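Local coordinates for UPF0147 protein MMP1188 (Methanococcus maripaludis S2, PDB 2QZG) that is of unknown function but folds as an all-helical protein of the archaeal UPF0147 family and pairs with a second copy of itself, at residues L23-E28 and R79-G84; D66-S69 and N73-I76; K44-N49 and S58-Q63. All blocks are in the same frame, centred on the assembly; numbering follows the deposited sequence.

In the fold
The three contacts tie the four antiparallel helices of an up-and-down bundle into one compact core. Contact 1 closes it, bringing the first helix, 12-27, against the last, 76-90. Along the chain, contacts 3 and 2 fall in that order between the two halves of contact 1: contact 3 joins helices 34-46 and 54-68 near their turn, and contact 2 lies at the other end of helix 54-68, where the loop leads into helix 76-90. Centres of contacts 2 and 3 are about 17 Å apart; those of contacts 1 and 2 about 10 Å, linked through I82 and M74. Contact 1 reaches contact 3, about 14 Å away, through the E24-K44 salt bridge.

Contact 1 (L23-E28 and R79-G84); sequences LEEIVE and RTQIWG
I26 points from segment 23-28 toward Q81 and I82, and its long branch does most of the touching. The terminal CD1 of I26 reaches CG1 of I82 at 3.6 Å, with the two isoleucine side chains crossing at about a right angle, an apolar contact between buried residues. Q81 approaches differently. Its side chain and that of I26 slide past each other in opposite directions, each extending toward the other's backbone, and the amide oxygen OE1 of Q81 comes to 3.4 Å from the aliphatic CG1 of I26. With CG of Q81 anti to the carbonyl carbon (chi1 -72°) and the chain extended beyond it, the amide is carried across to the flank of I26, while CB of Q81 stays 4.2 Å from I26 CD1. At the exposed edge of the contact, E25 OE2 is the nearest E25 atom to Q81 NE2, 4.4 Å away, a loose approach. The helical segments run antiparallel at 156°, their axes 10.5 Å apart at closest approach. Within the bundle, I26 also packs on A40 of helix 34-46, and I82 on L65 of helix 54-68, so side chains from all four helices meet around this pair. Another side of helix 76-90 meets the second subunit, where W83 NE1 hydrogen-bonds to T91 OG1 of that chain.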
loop_
_atom_site.group_PDB
_atom_site.type_symbol
_atom_site.label_atom_id
_atom_site.label_comp_id
_atom_site.label_asym_id
_atom_site.label_seq_id
_atom_site.Cartn_x
_atom_site.Cartn_y
_atom_site.Cartn_z
ATOM N N LEU C 23 -7.720 -1.343 -7.637
ATOM C CA LEU C 23 -7.672 -2.078 -8.899
ATOM C C LEU C 23 -8.590 -1.471 -9.960
ATOM O O LEU C 23 -8.213 -1.354 -11.125
ATOM C CB LEU C 23 -7.994 -3.559 -8.669
ATOM C CG LEU C 23 -6.857 -4.403 -8.073
ATOM C CD1 LEU C 23 -7.383 -5.754 -7.588
ATOM C CD2 LEU C 23 -5.750 -4.589 -9.088
ATOM N N GLU C 24 -9.789 -1.075 -9.559
ATOM C CA GLU C 24 -10.746 -0.460 -10.494
ATOM C C GLU C 24 -10.231 0.848 -11.081
ATOM O O GLU C 24 -10.565 1.196 -12.219
ATOM C CB GLU C 24 -12.114 -0.276 -9.832
ATOM C CG GLU C 24 -13.283 0.044 -10.791
ATOM C CD GLU C 24 -13.410 -0.923 -11.977
ATOM O OE1 GLU C 24 -13.250 -2.158 -11.786
ATOM O OE2 GLU C 24 -13.664 -0.447 -13.107
ATOM N N GLU C 25 -9.408 1.553 -10.310
ATOM C CA GLU C 25 -8.781 2.799 -10.740
ATOM C C GLU C 25 -7.912 2.578 -11.988
ATOM O O GLU C 25 -8.032 3.307 -12.974
ATOM C CB GLU C 25 -7.970 3.411 -9.588
ATOM C CG GLU C 25 -7.567 4.881 -9.778
ATOM C CD GLU C 25 -6.965 5.499 -8.510
ATOM O OE1 GLU C 25 -6.721 4.757 -7.533
ATOM O OE2 GLU C 25 -6.740 6.729 -8.487
ATOM N N ILE C 26 -7.058 1.558 -11.945
ATOM C CA ILE C 26 -6.236 1.155 -13.097
ATOM C C ILE C 26 -7.090 0.662 -14.274
ATOM O O ILE C 26 -6.781 0.945 -15.440
ATOM C CB ILE C 26 -5.294 0.010 -12.716
ATOM C CG1 ILE C 26 -4.352 0.433 -11.555
ATOM C CG2 ILE C 26 -4.545 -0.499 -13.947
ATOM C CD1 ILE C 26 -3.505 -0.719 -11.005
ATOM N N VAL C 27 -8.136 -0.100 -13.962
ATOM C CA VAL C 27 -9.057 -0.636 -14.975
ATOM C C VAL C 27 -9.663 0.497 -15.798
ATOM O O VAL C 27 -9.732 0.406 -17.022
ATOM C CB VAL C 27 -10.147 -1.567 -14.354
ATOM C CG1 VAL C 27 -11.256 -1.944 -15.378
ATOM C CG2 VAL C 27 -9.513 -2.844 -13.809
ATOM N N GLU C 28 -10.089 1.563 -15.129
ATOM C CA GLU C 28 -10.742 2.681 -15.815
ATOM C C GLU C 28 -9.748 3.712 -16.362
ATOM O O GLU C 28 -10.154 4.710 -16.945
ATOM C CB GLU C 28 -11.772 3.338 -14.884
ATOM C CG GLU C 28 -12.856 2.356 -14.420
ATOM C CD GLU C 28 -13.925 2.950 -13.506
ATOM O OE1 GLU C 28 -14.138 4.186 -13.534
ATOM O OE2 GLU C 28 -14.574 2.159 -12.767
ATOM N N ARG C 79 2.833 1.462 -12.165
ATOM C CA ARG C 79 3.746 0.574 -11.466
ATOM C C ARG C 79 3.662 0.803 -9.945
ATOM O O ARG C 79 3.653 -0.160 -9.168
ATOM C CB ARG C 79 5.166 0.769 -11.990
ATOM C CG ARG C 79 6.150 -0.272 -11.499
ATOM C CD ARG C 79 7.539 -0.043 -12.088
ATOM N NE ARG C 79 7.560 -0.201 -13.543
ATOM C CZ ARG C 79 7.469 -1.371 -14.176
ATOM N NH1 ARG C 79 7.342 -2.501 -13.479
ATOM N NH2 ARG C 79 7.505 -1.413 -15.507
ATOM N N THR C 80 3.587 2.077 -9.545
ATOM C CA THR C 80 3.448 2.489 -8.139
ATOM C C THR C 80 2.122 2.051 -7.537
ATOM O O THR C 80 2.079 1.573 -6.393
ATOM C CB THR C 80 3.661 4.032 -7.953
ATOM O OG1 THR C 80 5.045 4.336 -8.142
ATOM C CG2 THR C 80 3.277 4.502 -6.525
ATOM N N GLN C 81 1.052 2.210 -8.308
ATOM C CA GLN C 81 -0.269 1.781 -7.869
ATOM C C GLN C 81 -0.265 0.284 -7.632
ATOM O O GLN C 81 -0.780 -0.171 -6.624
ATOM C CB GLN C 81 -1.369 2.181 -8.880
ATOM C CG GLN C 81 -1.661 3.686 -8.874
ATOM C CD GLN C 81 -2.492 4.149 -10.070
ATOM O OE1 GLN C 81 -2.812 3.377 -10.957
ATOM N NE2 GLN C 81 -2.806 5.442 -10.103
ATOM N N ILE C 82 0.337 -0.478 -8.547
ATOM C CA ILE C 82 0.375 -1.933 -8.412
ATOM C C ILE C 82 1.230 -2.399 -7.219
ATOM O O ILE C 82 0.838 -3.326 -6.528
ATOM C CB ILE C 82 0.793 -2.606 -9.711
ATOM C CG1 ILE C 82 -0.351 -2.478 -10.734
ATOM C CG2 ILE C 82 1.205 -4.082 -9.485
ATOM C CD1 ILE C 82 0.082 -2.633 -12.126
ATOM N N TRP C 83 2.366 -1.741 -6.984
ATOM C CA TRP C 83 3.198 -2.000 -5.804
ATOM C C TRP C 83 2.378 -1.838 -4.506
ATOM O O TRP C 83 2.386 -2.719 -3.652
ATOM C CB TRP C 83 4.465 -1.137 -5.805
ATOM C CG TRP C 83 5.232 -1.177 -4.484
ATOM C CD1 TRP C 83 5.698 -2.289 -3.841
ATOM C CD2 TRP C 83 5.598 -0.062 -3.669
ATOM N NE1 TRP C 83 6.343 -1.930 -2.673
ATOM C CE2 TRP C 83 6.299 -0.567 -2.552
ATOM C CE3 TRP C 83 5.420 1.323 -3.784
ATOM C CZ2 TRP C 83 6.806 0.261 -1.547
ATOM C CZ3 TRP C 83 5.945 2.147 -2.786
ATOM C CH2 TRP C 83 6.632 1.613 -1.694
ATOM N N GLY C 84 1.586 -0.767 -4.422
ATOM C CA GLY C 84 0.689 -0.571 -3.296
ATOM C C GLY C 84 -0.399 -1.625 -3.123
ATOM O O GLY C 84 -0.639 -2.050 -1.998
#

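Contact 2 (D66-S69 and N73-I76); sequences DDIS and NMPI
M74, a selenomethionine, reaches I68 and S69, carrying the contact from its place just after N73. The backbone nitrogen of N73 makes a weak hydrogen bond to the side chain of D71, within the loop that reverses the chain. At M74 the backbone is extended and the side chain is directed toward segment 66-69. Its CG is anti to the backbone N (chi1 -154°), and a bend about the CG-SE bond turns the methyl CE onto I68. This methyl is close to the carbonyl, with M74 CE 3.1 Å from I68 O, and lies 3.7 Å from I68 CG2; the two side chains cross at about a right angle. S69 adds its backbone, CA standing 3.9 Å from M74 CE. Its hydroxyl folds back instead, S69 OG donating to D66 O at 2.7 Å from 24° off the carbonyl plane, and the same oxygen takes a weak bond from S69 N. The whole forms the connection of a helical hairpin, in which M74 packs also on I36 of helix 34-46 and on I82 of helix 76-90. P75 follows at the N-cap position, and I76 opens helix 76-90. Less than a turn beyond I76, R79 NH1 probably hydrogen-bonds to the carbonyl oxygen of S69.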
loop_
_atom_site.group_PDB
_atom_site.type_symbol
_atom_site.label_atom_id
_atom_site.label_comp_id
_atom_site.label_asym_id
_atom_site.label_seq_id
_atom_site.Cartn_x
_atom_site.Cartn_y
_atom_site.Cartn_z
ATOM N N ASP C 66 1.850 -9.620 -10.774
ATOM C CA ASP C 66 3.291 -9.928 -10.913
ATOM C C ASP C 66 3.643 -10.340 -12.335
ATOM O O ASP C 66 4.700 -9.986 -12.834
ATOM C CB ASP C 66 3.725 -11.037 -9.953
ATOM C CG ASP C 66 3.954 -10.543 -8.543
ATOM O OD1 ASP C 66 3.805 -9.328 -8.266
ATOM O OD2 ASP C 66 4.300 -11.387 -7.689
ATOM N N ASP C 67 2.755 -11.097 -12.978
ATOM C CA ASP C 67 2.957 -11.520 -14.366
ATOM C C ASP C 67 2.984 -10.330 -15.323
ATOM O O ASP C 67 3.720 -10.334 -16.304
ATOM C CB ASP C 67 1.853 -12.496 -14.810
ATOM C CG ASP C 67 1.967 -13.874 -14.154
ATOM O OD1 ASP C 67 2.750 -14.047 -13.170
ATOM O OD2 ASP C 67 1.246 -14.785 -14.630
ATOM N N ILE C 68 2.162 -9.326 -15.044
ATOM C CA ILE C 68 2.035 -8.162 -15.926
ATOM C C ILE C 68 3.087 -7.094 -15.607
ATOM O O ILE C 68 3.280 -6.152 -16.372
ATOM C CB ILE C 68 0.586 -7.581 -15.901
ATOM C CG1 ILE C 68 0.226 -6.956 -17.250
ATOM C CG2 ILE C 68 0.376 -6.611 -14.731
ATOM C CD1 ILE C 68 -0.233 -7.959 -18.301
ATOM N N SER C 69 3.779 -7.276 -14.484
ATOM C CA SER C 69 4.794 -6.345 -13.997
ATOM C C SER C 69 6.029 -6.355 -14.868
ATOM O O SER C 69 6.802 -5.400 -14.859
ATOM C CB SER C 69 5.192 -6.699 -12.556
ATOM O OG SER C 69 6.179 -7.735 -12.530
ATOM N N ASN C 73 5.936 -1.964 -21.318
ATOM C CA ASN C 73 5.111 -0.792 -21.635
ATOM C C ASN C 73 4.391 -0.167 -20.450
ATOM O O ASN C 73 3.612 0.776 -20.596
ATOM C CB ASN C 73 4.104 -1.120 -22.738
ATOM C CG ASN C 73 4.493 -0.512 -24.077
ATOM O OD1 ASN C 73 5.667 -0.233 -24.331
ATOM N ND2 ASN C 73 3.503 -0.280 -24.928
HETATM N N MSE C 74 4.653 -0.675 -19.263
HETATM C CA MSE C 74 3.906 -0.163 -18.135
HETATM C C MSE C 74 4.322 1.215 -17.633
HETATM O O MSE C 74 5.514 1.466 -17.412
HETATM C CB MSE C 74 3.891 -1.138 -17.003
HETATM C CG MSE C 74 2.660 -0.889 -16.193
HETATM SE SE MSE C 74 2.931 -1.693 -14.590
HETATM C CE MSE C 74 2.426 -3.508 -15.080
ATOM N N PRO C 75 3.329 2.106 -17.456
ATOM C CA PRO C 75 3.573 3.482 -17.036
ATOM C C PRO C 75 4.058 3.536 -15.602
ATOM O O PRO C 75 3.667 2.697 -14.793
ATOM C CB PRO C 75 2.195 4.141 -17.139
ATOM C CG PRO C 75 1.336 3.188 -17.973
ATOM C CD PRO C 75 1.891 1.839 -17.676
ATOM N N ILE C 76 4.904 4.519 -15.303
ATOM C CA ILE C 76 5.465 4.698 -13.957
ATOM C C ILE C 76 4.368 4.756 -12.886
ATOM O O ILE C 76 4.436 4.012 -11.894
ATOM C CB ILE C 76 6.423 5.932 -13.874
ATOM C CG1 ILE C 76 7.628 5.713 -14.791
ATOM C CG2 ILE C 76 6.858 6.176 -12.420
ATOM C CD1 ILE C 76 8.698 6.834 -14.792
#

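Contact 3 (K44-N49 and S58-Q63); sequences KNALHN and SATAIQ
A46, L47 and A61 carry most of the surface buried here, and the small side chains of A46 and A61 let the two backbones come close, with CA of A46 and CA of A61 only 5.5 Å apart. The methyl of A46 points toward helix 54-68, where A46 CB meets T60 CG2 at 3.8 Å and A61 N at 4.0 Å. T60 offers its methyl because CG2 stands anti to the backbone N, which puts OG1 beside that nitrogen, where it hydrogen-bonds back to V56 O in its own helix. L47 approaches A61 by its branched end. Its CG lies anti to the carbonyl carbon (chi1 -70°), and the branch CD2 swings over to A61 CB at 4.0 Å, while also lying 4.2 Å from S58 CA. The hydroxyl of S58 takes no part in this and bonds to L54 O. A type I turn runs from A46 to N49, closed by the hydrogen bond from N49 N to A46 O. H48 ND1 donates to K44 O at 3.0 Å, with an N-H...O angle of 155° and the oxygen lying in the ring plane. L47 and A61 both pack on L89 of helix 76-90, and L47 on I19 of helix 12-27, which buries the leucine among all four helices. Helices 34-46 and 54-68 form an antiparallel helical hairpin, packed closely through alanines near their connection, one of the antiparallel pairs of an up-and-down four-helix bundle.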
loop_
_atom_site.group_PDB
_atom_site.type_symbol
_atom_site.label_atom_id
_atom_site.label_comp_id
_atom_site.label_asym_id
_atom_site.label_seq_id
_atom_site.Cartn_x
_atom_site.Cartn_y
_atom_site.Cartn_z
ATOM N N LYS C 44 -8.791 -8.294 -9.799
ATOM C CA LYS C 44 -9.966 -7.888 -9.047
ATOM C C LYS C 44 -11.025 -9.001 -8.970
ATOM O O LYS C 44 -11.593 -9.248 -7.901
ATOM C CB LYS C 44 -10.535 -6.597 -9.644
ATOM C CG LYS C 44 -11.621 -5.967 -8.802
ATOM C CD LYS C 44 -12.243 -4.755 -9.491
ATOM C CE LYS C 44 -13.738 -4.762 -9.258
ATOM N NZ LYS C 44 -14.495 -3.640 -9.889
ATOM N N ASN C 45 -11.288 -9.676 -10.093
ATOM C CA ASN C 45 -12.235 -10.783 -10.089
ATOM C C ASN C 45 -11.715 -12.019 -9.357
ATOM O O ASN C 45 -12.498 -12.769 -8.805
ATOM C CB ASN C 45 -12.662 -11.146 -11.518
ATOM C CG ASN C 45 -13.455 -10.041 -12.180
ATOM O OD1 ASN C 45 -14.321 -9.433 -11.566
ATOM N ND2 ASN C 45 -13.163 -9.782 -13.442
ATOM N N ALA C 46 -10.403 -12.231 -9.382
ATOM C CA ALA C 46 -9.759 -13.299 -8.594
ATOM C C ALA C 46 -10.083 -13.198 -7.098
ATOM O O ALA C 46 -10.250 -14.216 -6.428
ATOM C CB ALA C 46 -8.240 -13.291 -8.816
ATOM N N LEU C 47 -10.187 -11.969 -6.592
ATOM C CA LEU C 47 -10.506 -11.708 -5.173
ATOM C C LEU C 47 -11.899 -12.119 -4.755
ATOM O O LEU C 47 -12.157 -12.294 -3.567
ATOM C CB LEU C 47 -10.338 -10.230 -4.829
ATOM C CG LEU C 47 -8.932 -9.674 -4.798
ATOM C CD1 LEU C 47 -8.977 -8.181 -4.522
ATOM C CD2 LEU C 47 -8.108 -10.404 -3.734
ATOM N N HIS C 48 -12.794 -12.238 -5.728
ATOM C CA HIS C 48 -14.171 -12.602 -5.480
ATOM C C HIS C 48 -14.471 -14.017 -5.971
ATOM O O HIS C 48 -15.625 -14.391 -6.149
ATOM C CB HIS C 48 -15.094 -11.564 -6.138
ATOM C CG HIS C 48 -14.900 -10.180 -5.599
ATOM N ND1 HIS C 48 -13.889 -9.348 -6.029
ATOM C CD2 HIS C 48 -15.563 -9.498 -4.633
ATOM C CE1 HIS C 48 -13.949 -8.206 -5.366
ATOM N NE2 HIS C 48 -14.954 -8.275 -4.508
ATOM N N ASN C 49 -13.426 -14.806 -6.194
ATOM C CA ASN C 49 -13.619 -16.200 -6.539
ATOM C C ASN C 49 -13.906 -16.961 -5.257
ATOM O O ASN C 49 -12.981 -17.440 -4.603
ATOM C CB ASN C 49 -12.405 -16.774 -7.288
ATOM C CG ASN C 49 -12.639 -18.201 -7.782
ATOM O OD1 ASN C 49 -13.731 -18.739 -7.646
ATOM N ND2 ASN C 49 -11.607 -18.814 -8.354
ATOM N N SER C 58 -5.982 -14.119 -2.862
ATOM C CA SER C 58 -5.018 -13.010 -2.783
ATOM C C SER C 58 -3.813 -13.297 -3.656
ATOM O O SER C 58 -3.379 -12.452 -4.432
ATOM C CB SER C 58 -4.542 -12.837 -1.333
ATOM O OG SER C 58 -5.656 -12.542 -0.521
ATOM N N ALA C 59 -3.282 -14.503 -3.509
ATOM C CA ALA C 59 -2.128 -14.967 -4.262
ATOM C C ALA C 59 -2.393 -14.995 -5.760
ATOM O O ALA C 59 -1.516 -14.662 -6.550
ATOM C CB ALA C 59 -1.748 -16.342 -3.794
ATOM N N THR C 60 -3.583 -15.448 -6.138
ATOM C CA THR C 60 -4.009 -15.467 -7.538
ATOM C C THR C 60 -4.037 -14.035 -8.091
ATOM O O THR C 60 -3.576 -13.793 -9.211
ATOM C CB THR C 60 -5.387 -16.106 -7.678
ATOM O OG1 THR C 60 -5.356 -17.400 -7.052
ATOM C CG2 THR C 60 -5.808 -16.247 -9.164
ATOM N N ALA C 61 -4.580 -13.106 -7.303
ATOM C CA ALA C 61 -4.613 -11.698 -7.688
ATOM C C ALA C 61 -3.195 -11.126 -7.790
ATOM O O ALA C 61 -2.880 -10.399 -8.737
ATOM C CB ALA C 61 -5.426 -10.921 -6.706
ATOM N N ILE C 62 -2.339 -11.474 -6.825
ATOM C CA ILE C 62 -0.947 -11.044 -6.855
ATOM C C ILE C 62 -0.288 -11.572 -8.110
ATOM O O ILE C 62 0.456 -10.845 -8.760
ATOM C CB ILE C 62 -0.152 -11.500 -5.606
ATOM C CG1 ILE C 62 -0.602 -10.712 -4.373
ATOM C CG2 ILE C 62 1.342 -11.354 -5.836
ATOM C CD1 ILE C 62 -0.105 -11.313 -3.041
ATOM N N GLN C 63 -0.575 -12.833 -8.437
ATOM C CA GLN C 63 0.027 -13.505 -9.586
ATOM C C GLN C 63 -0.284 -12.782 -10.886
ATOM O O GLN C 63 0.617 -12.549 -11.683
ATOM C CB GLN C 63 -0.433 -14.961 -9.676
ATOM C CG GLN C 63 0.383 -15.807 -10.621
ATOM C CD GLN C 63 1.524 -16.525 -9.926
ATOM O OE1 GLN C 63 1.306 -17.513 -9.207
ATOM N NE2 GLN C 63 2.755 -16.059 -10.156
#